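Local coordinates for protein TetR-family transcriptional regulator (Streptomyces coelicolor, PDB 2G7L) that probably acts as a dimeric transcriptional regulator of the TetR family, binding operator DNA through N-terminal helix-turn-helix domains, at residues P17-R22 and L49-A54; A69-L74 and T101-A106; R126-V131 and K151-A156; E133-S138 and N219-T224. All blocks are in the same frame, centred on the assembly; numbering follows the deposited sequence. Where two conformers were deposited one is given.

Interaction 1: residues P17-R22 and L49-A54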
# COMPACT_ATOMS: atom_id res chain seq x y z
N PRO A 17 25.62 -28.40 -11.83
CA PRO A 17 24.14 -28.53 -12.04
C PRO A 17 23.55 -27.31 -12.77
O PRO A 17 24.07 -26.19 -12.62
CB PRO A 17 23.55 -28.65 -10.61
CG PRO A 17 24.73 -29.04 -9.71
CD PRO A 17 25.96 -28.40 -10.38
N ALA A 18 22.53 -27.53 -13.60
CA ALA A 18 21.94 -26.45 -14.40
C ALA A 18 21.10 -25.48 -13.54
O ALA A 18 20.38 -25.90 -12.63
CB ALA A 18 21.11 -26.99 -15.55
N LEU A 19 21.23 -24.19 -13.84
CA LEU A 19 20.57 -23.16 -13.06
C LEU A 19 19.14 -23.10 -13.56
O LEU A 19 18.91 -23.10 -14.77
CB LEU A 19 21.25 -21.82 -13.33
CG LEU A 19 21.30 -20.68 -12.30
CD1 LEU A 19 21.39 -21.10 -10.80
CD2 LEU A 19 22.43 -19.75 -12.68
N SER A 20 18.16 -23.05 -12.65
CA SER A 20 16.77 -22.82 -13.06
C SER A 20 16.11 -21.78 -12.16
O SER A 20 16.62 -21.50 -11.07
CB SER A 20 15.96 -24.12 -13.06
OG SER A 20 15.93 -24.70 -11.76
N ARG A 21 14.97 -21.25 -12.61
CA ARG A 21 14.17 -20.38 -11.78
C ARG A 21 13.74 -21.13 -10.51
O ARG A 21 13.87 -20.59 -9.40
CB ARG A 21 12.96 -19.85 -12.55
CG ARG A 21 12.19 -18.79 -11.72
CD ARG A 21 11.16 -17.99 -12.47
NE ARG A 21 10.24 -17.35 -11.51
CZ ARG A 21 10.28 -16.06 -11.17
NH1 ARG A 21 9.42 -15.56 -10.28
NH2 ARG A 21 11.16 -15.26 -11.72
N ARG A 22 13.23 -22.36 -10.66
CA ARG A 22 12.76 -23.11 -9.50
C ARG A 22 13.87 -23.23 -8.44
O ARG A 22 13.62 -23.07 -7.25
CB ARG A 22 12.28 -24.50 -9.90
CG ARG A 22 11.86 -25.35 -8.65
CD ARG A 22 11.94 -26.88 -8.86
NE ARG A 22 13.27 -27.30 -9.27
CZ ARG A 22 14.29 -27.48 -8.43
NH1 ARG A 22 14.16 -27.28 -7.11
NH2 ARG A 22 15.45 -27.85 -8.93
N LEU A 49 24.71 -20.27 -4.80
CA LEU A 49 24.59 -21.19 -5.92
C LEU A 49 25.92 -21.40 -6.70
O LEU A 49 25.90 -21.99 -7.79
CB LEU A 49 23.48 -20.72 -6.86
CG LEU A 49 22.10 -20.68 -6.18
CD1 LEU A 49 21.09 -19.87 -6.99
CD2 LEU A 49 21.61 -22.07 -5.96
N ASP A 50 27.04 -20.92 -6.14
CA ASP A 50 28.36 -21.00 -6.79
C ASP A 50 28.33 -20.45 -8.23
O ASP A 50 28.84 -21.08 -9.13
CB ASP A 50 28.93 -22.43 -6.77
CG ASP A 50 28.91 -23.08 -5.34
OD1 ASP A 50 28.69 -24.33 -5.27
OD2 ASP A 50 29.11 -22.38 -4.31
N THR A 51 27.72 -19.28 -8.41
CA THR A 51 27.63 -18.59 -9.70
C THR A 51 27.65 -17.04 -9.47
O THR A 51 27.78 -16.58 -8.31
CB THR A 51 26.37 -19.05 -10.47
OG1 THR A 51 26.35 -18.47 -11.78
CG2 THR A 51 25.10 -18.66 -9.74
N GLY A 52 27.55 -16.24 -10.54
CA GLY A 52 27.51 -14.78 -10.40
C GLY A 52 26.11 -14.19 -10.53
O GLY A 52 25.23 -14.81 -11.15
N PRO A 53 25.89 -12.96 -10.00
CA PRO A 53 24.61 -12.25 -10.11
C PRO A 53 24.01 -12.16 -11.54
O PRO A 53 22.78 -12.26 -11.69
CB PRO A 53 24.94 -10.85 -9.59
CG PRO A 53 26.10 -11.06 -8.66
CD PRO A 53 26.88 -12.17 -9.25
N ALA A 54 24.85 -11.96 -12.56
CA ALA A 54 24.40 -11.87 -13.97
C ALA A 54 23.61 -13.10 -14.43
O ALA A 54 22.66 -13.00 -15.22
CB ALA A 54 25.61 -11.64 -14.90

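Interaction 2: residues A69-L74 and T101-A106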
# COMPACT_ATOMS: atom_id res chain seq x y z
N ALA A 69 8.68 -13.76 -6.05
CA ALA A 69 8.87 -15.24 -6.16
C ALA A 69 8.85 -15.93 -4.80
O ALA A 69 8.21 -16.95 -4.63
CB ALA A 69 10.20 -15.51 -6.86
N VAL A 70 9.53 -15.37 -3.81
CA VAL A 70 9.47 -15.96 -2.48
C VAL A 70 8.07 -15.83 -1.90
O VAL A 70 7.59 -16.71 -1.16
CB VAL A 70 10.47 -15.28 -1.53
CG1 VAL A 70 10.27 -15.76 -0.11
CG2 VAL A 70 11.96 -15.55 -2.03
N LEU A 71 7.42 -14.68 -2.16
CA LEU A 71 6.03 -14.54 -1.67
C LEU A 71 5.18 -15.53 -2.37
O LEU A 71 4.35 -16.20 -1.72
CB LEU A 71 5.46 -13.11 -1.85
CG LEU A 71 4.02 -12.91 -1.37
CD1 LEU A 71 3.92 -13.28 0.09
CD2 LEU A 71 3.62 -11.44 -1.63
N ASP A 72 5.34 -15.66 -3.69
CA ASP A 72 4.56 -16.67 -4.40
C ASP A 72 4.65 -18.07 -3.79
O ASP A 72 3.64 -18.71 -3.47
CB ASP A 72 4.86 -16.69 -5.88
CG ASP A 72 3.81 -17.47 -6.67
OD1 ASP A 72 3.78 -18.70 -6.52
OD2 ASP A 72 3.02 -16.90 -7.47
N ALA A 73 5.87 -18.52 -3.54
CA ALA A 73 6.11 -19.79 -2.87
C ALA A 73 5.25 -19.90 -1.60
O ALA A 73 4.55 -20.91 -1.41
CB ALA A 73 7.63 -19.91 -2.50
N LEU A 74 5.28 -18.87 -0.76
CA LEU A 74 4.62 -18.89 0.58
C LEU A 74 3.08 -18.91 0.49
O LEU A 74 2.38 -19.29 1.44
CB LEU A 74 5.10 -17.69 1.42
CG LEU A 74 6.58 -17.72 1.85
CD1 LEU A 74 7.12 -16.34 2.03
CD2 LEU A 74 6.76 -18.49 3.16
N THR A 101 -3.85 -12.30 3.74
CA THR A 101 -3.40 -11.25 4.65
C THR A 101 -2.52 -11.79 5.81
O THR A 101 -1.53 -11.17 6.16
CB THR A 101 -4.60 -10.44 5.24
OG1 THR A 101 -5.32 -9.83 4.16
CG2 THR A 101 -4.12 -9.33 6.14
N LEU A 102 -2.91 -12.93 6.37
CA LEU A 102 -2.14 -13.55 7.45
C LEU A 102 -0.76 -14.01 6.97
O LEU A 102 0.18 -13.91 7.71
CB LEU A 102 -2.92 -14.74 8.02
CG LEU A 102 -4.09 -14.30 8.93
CD1 LEU A 102 -5.09 -15.42 9.08
CD2 LEU A 102 -3.62 -13.76 10.29
N VAL A 103 -0.62 -14.46 5.73
CA VAL A 103 0.76 -14.67 5.25
C VAL A 103 1.55 -13.38 5.12
O VAL A 103 2.68 -13.32 5.53
CB VAL A 103 0.99 -15.75 4.10
CG1 VAL A 103 -0.29 -16.32 3.50
CG2 VAL A 103 2.08 -15.39 3.06
N LEU A 104 0.92 -12.32 4.65
CA LEU A 104 1.59 -11.01 4.58
C LEU A 104 1.97 -10.46 5.95
O LEU A 104 3.03 -9.90 6.10
CB LEU A 104 0.71 -10.02 3.83
CG LEU A 104 0.85 -9.77 2.31
CD1 LEU A 104 1.55 -10.83 1.55
CD2 LEU A 104 -0.42 -9.42 1.64
N PHE A 105 1.11 -10.62 6.95
CA PHE A 105 1.40 -10.12 8.31
C PHE A 105 2.61 -10.84 8.90
O PHE A 105 3.35 -10.26 9.67
CB PHE A 105 0.20 -10.32 9.26
CG PHE A 105 -0.82 -9.15 9.27
CD1 PHE A 105 -1.29 -8.58 8.08
CD2 PHE A 105 -1.33 -8.67 10.48
CE1 PHE A 105 -2.26 -7.49 8.08
CE2 PHE A 105 -2.31 -7.63 10.49
CZ PHE A 105 -2.76 -7.03 9.27
N ALA A 106 2.79 -12.12 8.55
CA ALA A 106 4.01 -12.88 8.92
C ALA A 106 5.26 -12.35 8.21
O ALA A 106 6.35 -12.45 8.75
CB ALA A 106 3.81 -14.39 8.65

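Interaction 3: residues R126-V131 and K151-A156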
# COMPACT_ATOMS: atom_id res chain seq x y z
N ARG A 126 -3.33 -18.74 -8.97
CA ARG A 126 -4.40 -19.50 -8.34
C ARG A 126 -5.23 -18.73 -7.31
O ARG A 126 -6.46 -18.90 -7.23
CB ARG A 126 -3.87 -20.80 -7.69
CG ARG A 126 -3.66 -21.97 -8.74
CD ARG A 126 -3.21 -23.26 -8.03
NE ARG A 126 -2.57 -22.99 -6.74
CZ ARG A 126 -3.04 -23.35 -5.54
NH1 ARG A 126 -4.19 -24.03 -5.45
NH2 ARG A 126 -2.35 -23.02 -4.42
N LEU A 127 -4.53 -17.96 -6.47
CA LEU A 127 -5.20 -16.96 -5.63
C LEU A 127 -6.05 -16.04 -6.45
O LEU A 127 -7.20 -15.89 -6.14
CB LEU A 127 -4.21 -16.13 -4.83
CG LEU A 127 -4.82 -15.04 -3.92
CD1 LEU A 127 -5.36 -15.67 -2.63
CD2 LEU A 127 -3.65 -14.10 -3.58
N VAL A 128 -5.52 -15.42 -7.49
CA VAL A 128 -6.35 -14.51 -8.26
C VAL A 128 -7.55 -15.18 -8.93
O VAL A 128 -8.65 -14.62 -8.87
CB VAL A 128 -5.61 -13.34 -9.13
CG1 VAL A 128 -4.11 -13.12 -8.84
CG2 VAL A 128 -6.13 -13.12 -10.60
N GLU A 129 -7.35 -16.38 -9.50
CA GLU A 129 -8.43 -17.13 -10.17
C GLU A 129 -9.59 -17.33 -9.18
O GLU A 129 -10.72 -17.10 -9.49
CB GLU A 129 -7.86 -18.51 -10.67
CG GLU A 129 -8.93 -19.49 -11.08
CD GLU A 129 -9.50 -19.12 -12.40
OE1 GLU A 129 -8.87 -18.26 -13.04
OE2 GLU A 129 -10.60 -19.68 -12.78
N ARG A 130 -9.28 -17.75 -7.98
CA ARG A 130 -10.22 -18.03 -6.96
C ARG A 130 -10.94 -16.77 -6.42
O ARG A 130 -12.12 -16.81 -6.06
CB ARG A 130 -9.45 -18.66 -5.81
CG ARG A 130 -10.32 -19.03 -4.57
CD ARG A 130 -11.45 -20.08 -4.97
NE ARG A 130 -12.15 -20.54 -3.78
CZ ARG A 130 -13.38 -21.07 -3.78
NH1 ARG A 130 -14.08 -21.18 -4.93
NH2 ARG A 130 -13.91 -21.43 -2.62
N VAL A 131 -10.23 -15.65 -6.29
CA VAL A 131 -10.83 -14.44 -5.73
C VAL A 131 -11.78 -13.99 -6.75
O VAL A 131 -12.88 -13.57 -6.43
CB VAL A 131 -9.76 -13.37 -5.47
CG1 VAL A 131 -10.43 -11.99 -5.24
CG2 VAL A 131 -9.02 -13.74 -4.28
N LYS A 151 -8.13 -4.34 -6.32
CA LYS A 151 -8.35 -3.48 -5.15
C LYS A 151 -8.41 -4.24 -3.87
O LYS A 151 -7.85 -3.79 -2.88
CB LYS A 151 -9.64 -2.63 -5.31
CG LYS A 151 -9.34 -1.39 -6.15
CD LYS A 151 -9.86 -1.40 -7.59
CE LYS A 151 -8.88 -0.67 -8.70
NZ LYS A 151 -8.33 -1.81 -9.61
N LEU A 152 -9.13 -5.37 -3.83
CA LEU A 152 -9.12 -6.23 -2.60
C LEU A 152 -7.72 -6.77 -2.24
O LEU A 152 -7.33 -6.88 -1.08
CB LEU A 152 -10.09 -7.39 -2.79
CG LEU A 152 -11.59 -7.13 -2.77
CD1 LEU A 152 -12.31 -8.28 -3.46
CD2 LEU A 152 -12.07 -6.80 -1.28
N LEU A 153 -6.93 -7.08 -3.26
CA LEU A 153 -5.57 -7.59 -3.00
C LEU A 153 -4.65 -6.45 -2.54
O LEU A 153 -3.90 -6.60 -1.56
CB LEU A 153 -5.00 -8.33 -4.25
CG LEU A 153 -5.61 -9.74 -4.50
CD1 LEU A 153 -5.22 -10.36 -5.84
CD2 LEU A 153 -5.29 -10.65 -3.36
N GLN A 154 -4.69 -5.35 -3.29
CA GLN A 154 -3.87 -4.19 -2.95
C GLN A 154 -4.15 -3.68 -1.54
O GLN A 154 -3.27 -3.25 -0.85
CB GLN A 154 -4.08 -3.05 -3.92
CG GLN A 154 -2.98 -1.95 -3.72
CD GLN A 154 -3.38 -0.70 -4.38
OE1 GLN A 154 -3.01 -0.45 -5.50
NE2 GLN A 154 -4.23 0.07 -3.71
N ASP A 155 -5.40 -3.74 -1.12
CA ASP A 155 -5.84 -3.26 0.19
C ASP A 155 -5.25 -4.13 1.31
O ASP A 155 -4.75 -3.59 2.32
CB ASP A 155 -7.37 -3.27 0.22
CG ASP A 155 -7.95 -2.99 1.63
OD1 ASP A 155 -7.67 -1.87 2.19
OD2 ASP A 155 -8.68 -3.88 2.15
N ALA A 156 -5.29 -5.46 1.17
CA ALA A 156 -4.71 -6.32 2.20
C ALA A 156 -3.20 -6.12 2.25
O ALA A 156 -2.60 -6.01 3.32
CB ALA A 156 -5.05 -7.83 1.93

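Interaction 4: residues E133-S138 and N219-T224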
# COMPACT_ATOMS: atom_id res chain seq x y z
N GLU A 133 -13.38 -15.81 -9.04
CA GLU A 133 -14.49 -16.77 -9.09
C GLU A 133 -15.56 -16.41 -8.07
O GLU A 133 -16.74 -16.36 -8.37
CB GLU A 133 -13.91 -18.15 -8.70
CG GLU A 133 -14.70 -19.36 -9.16
CD GLU A 133 -14.23 -20.65 -8.44
OE1 GLU A 133 -15.13 -21.41 -7.99
OE2 GLU A 133 -12.99 -20.88 -8.26
N LEU A 134 -15.11 -16.26 -6.83
CA LEU A 134 -15.98 -15.90 -5.71
C LEU A 134 -16.61 -14.52 -5.92
O LEU A 134 -17.83 -14.34 -5.83
CB LEU A 134 -15.16 -15.93 -4.43
CG LEU A 134 -14.75 -17.31 -3.93
CD1 LEU A 134 -13.95 -17.24 -2.65
CD2 LEU A 134 -15.99 -18.21 -3.63
N LEU A 135 -15.78 -13.52 -6.19
CA LEU A 135 -16.34 -12.19 -6.35
C LEU A 135 -17.39 -12.14 -7.44
O LEU A 135 -18.37 -11.40 -7.36
CB LEU A 135 -15.22 -11.13 -6.60
CG LEU A 135 -15.71 -9.66 -6.55
CD1 LEU A 135 -16.48 -9.26 -5.21
CD2 LEU A 135 -14.59 -8.69 -6.89
N ALA A 136 -17.17 -12.90 -8.50
CA ALA A 136 -18.07 -12.91 -9.67
C ALA A 136 -19.54 -13.39 -9.33
O ALA A 136 -20.50 -12.99 -10.02
CB ALA A 136 -17.45 -13.81 -10.79
N ARG A 137 -19.67 -14.19 -8.27
CA ARG A 137 -20.94 -14.79 -7.83
C ARG A 137 -21.88 -13.70 -7.32
O ARG A 137 -23.10 -13.88 -7.28
CB ARG A 137 -20.67 -15.88 -6.75
CG ARG A 137 -19.83 -17.08 -7.32
CD ARG A 137 -19.58 -18.33 -6.43
NE ARG A 137 -18.96 -19.41 -7.24
CZ ARG A 137 -18.23 -20.43 -6.76
NH1 ARG A 137 -17.71 -21.32 -7.60
NH2 ARG A 137 -17.97 -20.57 -5.47
N SER A 138 -21.28 -12.55 -6.95
CA SER A 138 -22.05 -11.39 -6.52
C SER A 138 -23.05 -10.99 -7.62
O SER A 138 -23.99 -10.27 -7.34
CB SER A 138 -21.09 -10.20 -6.28
OG SER A 138 -20.64 -9.66 -7.54
N ASN A 219 -18.91 -3.80 -0.94
CA ASN A 219 -20.07 -2.89 -1.16
C ASN A 219 -19.78 -1.89 -2.23
O ASN A 219 -20.55 -1.71 -3.18
CB ASN A 219 -20.39 -2.19 0.13
CG ASN A 219 -21.06 -3.11 1.08
OD1 ASN A 219 -21.52 -4.17 0.64
ND2 ASN A 219 -21.10 -2.77 2.38
N GLY A 220 -18.63 -1.25 -2.16
CA GLY A 220 -18.35 -0.31 -3.28
C GLY A 220 -18.10 -0.93 -4.62
O GLY A 220 -18.48 -0.40 -5.65
N ILE A 221 -17.32 -2.01 -4.63
CA ILE A 221 -17.02 -2.67 -5.92
C ILE A 221 -18.32 -3.10 -6.64
O ILE A 221 -18.53 -2.81 -7.84
CB ILE A 221 -16.09 -3.88 -5.74
CG1 ILE A 221 -14.66 -3.42 -5.36
CG2 ILE A 221 -16.10 -4.82 -7.02
CD1 ILE A 221 -13.87 -4.53 -4.65
N THR A 222 -19.22 -3.75 -5.90
CA THR A 222 -20.45 -4.29 -6.53
C THR A 222 -21.36 -3.18 -7.02
O THR A 222 -22.09 -3.38 -8.00
CB THR A 222 -21.21 -5.24 -5.63
OG1 THR A 222 -21.52 -4.60 -4.38
CG2 THR A 222 -20.38 -6.51 -5.34
N ARG A 223 -21.27 -1.98 -6.42
CA ARG A 223 -22.17 -0.93 -6.81
C ARG A 223 -21.66 0.17 -7.68
O ARG A 223 -22.44 0.99 -8.16
CB ARG A 223 -22.98 -0.45 -5.63
CG ARG A 223 -22.38 0.54 -4.78
CD ARG A 223 -22.70 0.17 -3.32
NE ARG A 223 -23.72 -0.87 -3.19
CZ ARG A 223 -24.26 -1.27 -2.04
NH1 ARG A 223 -23.91 -0.72 -0.88
NH2 ARG A 223 -25.18 -2.24 -2.03
N THR A 224 -20.38 0.14 -8.01
CA THR A 224 -19.78 1.24 -8.79
C THR A 224 -19.35 0.78 -10.15
O THR A 224 -18.42 0.02 -10.27
CB THR A 224 -18.53 1.84 -8.05
OG1 THR A 224 -18.81 2.11 -6.67
CG2 THR A 224 -18.07 3.08 -8.73

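Interaction 1: residues P17-R22 and L49-A54
Leu19, in the lead-in to helix 21-35, reaches the turn that follows helix 42-48, where its two methyls touch two different residues. CD1 lies 4.0 Å from CD1 of Leu49, and the two leucine side chains cross at about a right angle. CD2 meets Thr51 instead, 4.1 Å from its CG2, with both side chains pointing end-on at one another. With CG anti to the backbone N (chi1 -151°), the leucine fork is carried across to the turn, one prong for each partner. The contact is wholly apolar. Thr51 offers its methyl to Leu19, while its OG1 is hydrogen-bonded to OG of Ser55.

Ser20 comes next and is the N-cap of helix 21-35: its OG takes the backbone N of Trp23. The cap sits one residue past Leu19, and the helix proper begins at Arg21. Arg22 follows, its guanidinium forming a salt bridge with Asp26 along the same helix.

In the other segment, Leu49 is followed by Asp50, the C-prime residue of a Schellman motif. Its positive phi turns the chain so that Thr51 can present its methyl. The short turn between helices 42-48 and 53-56 is consistent with the turn of the family's DNA-binding helix-turn-helix.

Leu49 also packs on Trp23, Ile24 and Thr27 of helix 21-35 and on Leu56 of helix 53-56. Leu19 touches Ile24 and Ser55, so the pair lies where the start of helix 21-35 meets the helix-turn-helix.

Interaction 2: residues A69-L74 and T101-A106
Val103 is the first residue of 101-106 to meet helix 63-74, and a single methyl does the work. Its CG2 is 4.1 Å from CD1 of Leu71 and equally 4.1 Å from CB of Leu74. The valine therefore rests between two leucines a turn apart, touching the branched end of one and the root of the other. Its chi1 of 7° leaves CG1 almost eclipsing the backbone N, which is an unusual setting for valine.

Leu104 follows and turns its CD1 to the end of Leu71, 3.7 Å from CD1 and 3.8 Å from CD2. That methyl is set against the fork, and the two side chains lie roughly perpendicular. With its CG anti to the backbone N (chi1 180°), Leu71 extends its fork so that both prongs touch CD1 of Leu104.

The helix axes stay 11.0 Å apart at an angle of 130°, and leucine and valine side chains fill the distance. Helix 108-116 packs against the same cluster through Leu110, Ala111 and Ala114, and Leu104 also touches Thr157 and Ala160 of helix 142-161. Across helix 63-74, Val70 and Ala73 pack on Ala28 and Val29 of helix 21-35, so helix 63-74 links the N-terminal region to the C-terminal helices.

Interaction 3: residues R126-V131 and K151-A156
Leu127 and Leu153 run past each other in opposite directions, so their branched ends overlap alongside rather than meeting head-on. Their CD2 methyls make the closest approach, 3.8 Å apart. The other prong of Leu153 is used as well: its CD1 lies 4.2 Å from CG1 of Val128. Leu153 thus straddles two consecutive residues of helix 122-136, giving one methyl to each.

The two leucines use different first torsions. Leu127 has CG anti to the backbone N (chi1 180°), whereas Leu153 has CG anti to its carbonyl carbon (chi1 -75°). The nearest CA atoms, of Val128 and Leu153, are 8.7 Å apart, and side chains fill the interval. Val131 and Leu152 point toward the opposite helix and are buried, but they stand farther off than the three residues just named.

On its other sides Leu127 packs on Val96 and Tyr100 of helix 89-106, and Leu153 on Tyr124. Leu152 leans on Leu217, Val218 and Ile221 of helix 206-223. Glu129 faces the dimer partner: both its carboxylate oxygens are hydrogen-bonded to backbone amides, those of Ala193 and Ile194 of the second subunit. Helix 142-161 is therefore packed between helices 122-136 and 206-223 within its own chain, and also meets its own copy in the partner through Asp155 on Gln154 of the second subunit.

Interaction 4: residues E133-S138 and N219-T224
Ser138 and Thr222 make the closest approach, a methyl against a hydroxymethyl: CG2 of Thr222 stands 3.9 Å from CB of Ser138 and just as far from its OG. One turn back, CD2 of Leu135 meets CG2 of Ile221 at 4.2 Å, with the two side chains set at a slant to each other. The pairs sit side by side, the apolar one deeper in than the mixed one.

Helix 206-223 belongs to the C-terminal dimerisation region, as in other TetR-family proteins, and Ile221 also packs on Val216 of the second subunit.

Each hydroxyl is occupied within its own backbone neighbourhood. OG of Ser138 donates to the carbonyl O of Leu135 over 2.9 Å, nearly in line with that C=O (173°), and the same oxygen also accepts the backbone N of Ser138. With chi1 at 75°, OG lies between the backbone N and the carbonyl carbon. It is hydrogen-bonded to N of Ala140 too, so it ties Leu135 to the chain that follows Ser138. An alanine here is likely to leave the amide of Ala140 without its side-chain partner and free the chain after Ser138 to shift. OG1 of Thr222 bonds to O of Val218, which leaves CG2 to face Ser138.

Farther along the second segment, OG1 of Thr224 donates to O of Gly220 at 2.7 Å and is hydrogen-bonded to ND2 of Asn219 of the second subunit. Behind the apolar pair, Val145, Val149 and Leu152 of helix 142-161 back Leu135, and Leu152 also touches Ile221.

How the interactions relate
The four contacts follow the chain from the probable DNA-binding end to the dimer end. Interaction 1 closes before interaction 2 opens, and both precede interactions 3 and 4, whose segments alternate. Centres of 1 and 2 lie about 23 Å apart, yet Arg21 packs on Ala69; those of 2 and 3 are about 13 Å apart, and the two meet where Thr101 touches Ala156. Interactions 3 and 4, centres about 12 Å apart, share helix 122-136 and are in direct contact. Only these last two reach the second subunit. Interactions 1 and 4, centres about 43 Å apart, lie on opposite sides of the chain's centre; the run of touching contacts between them joins the probable operator-binding region to the dimer interface.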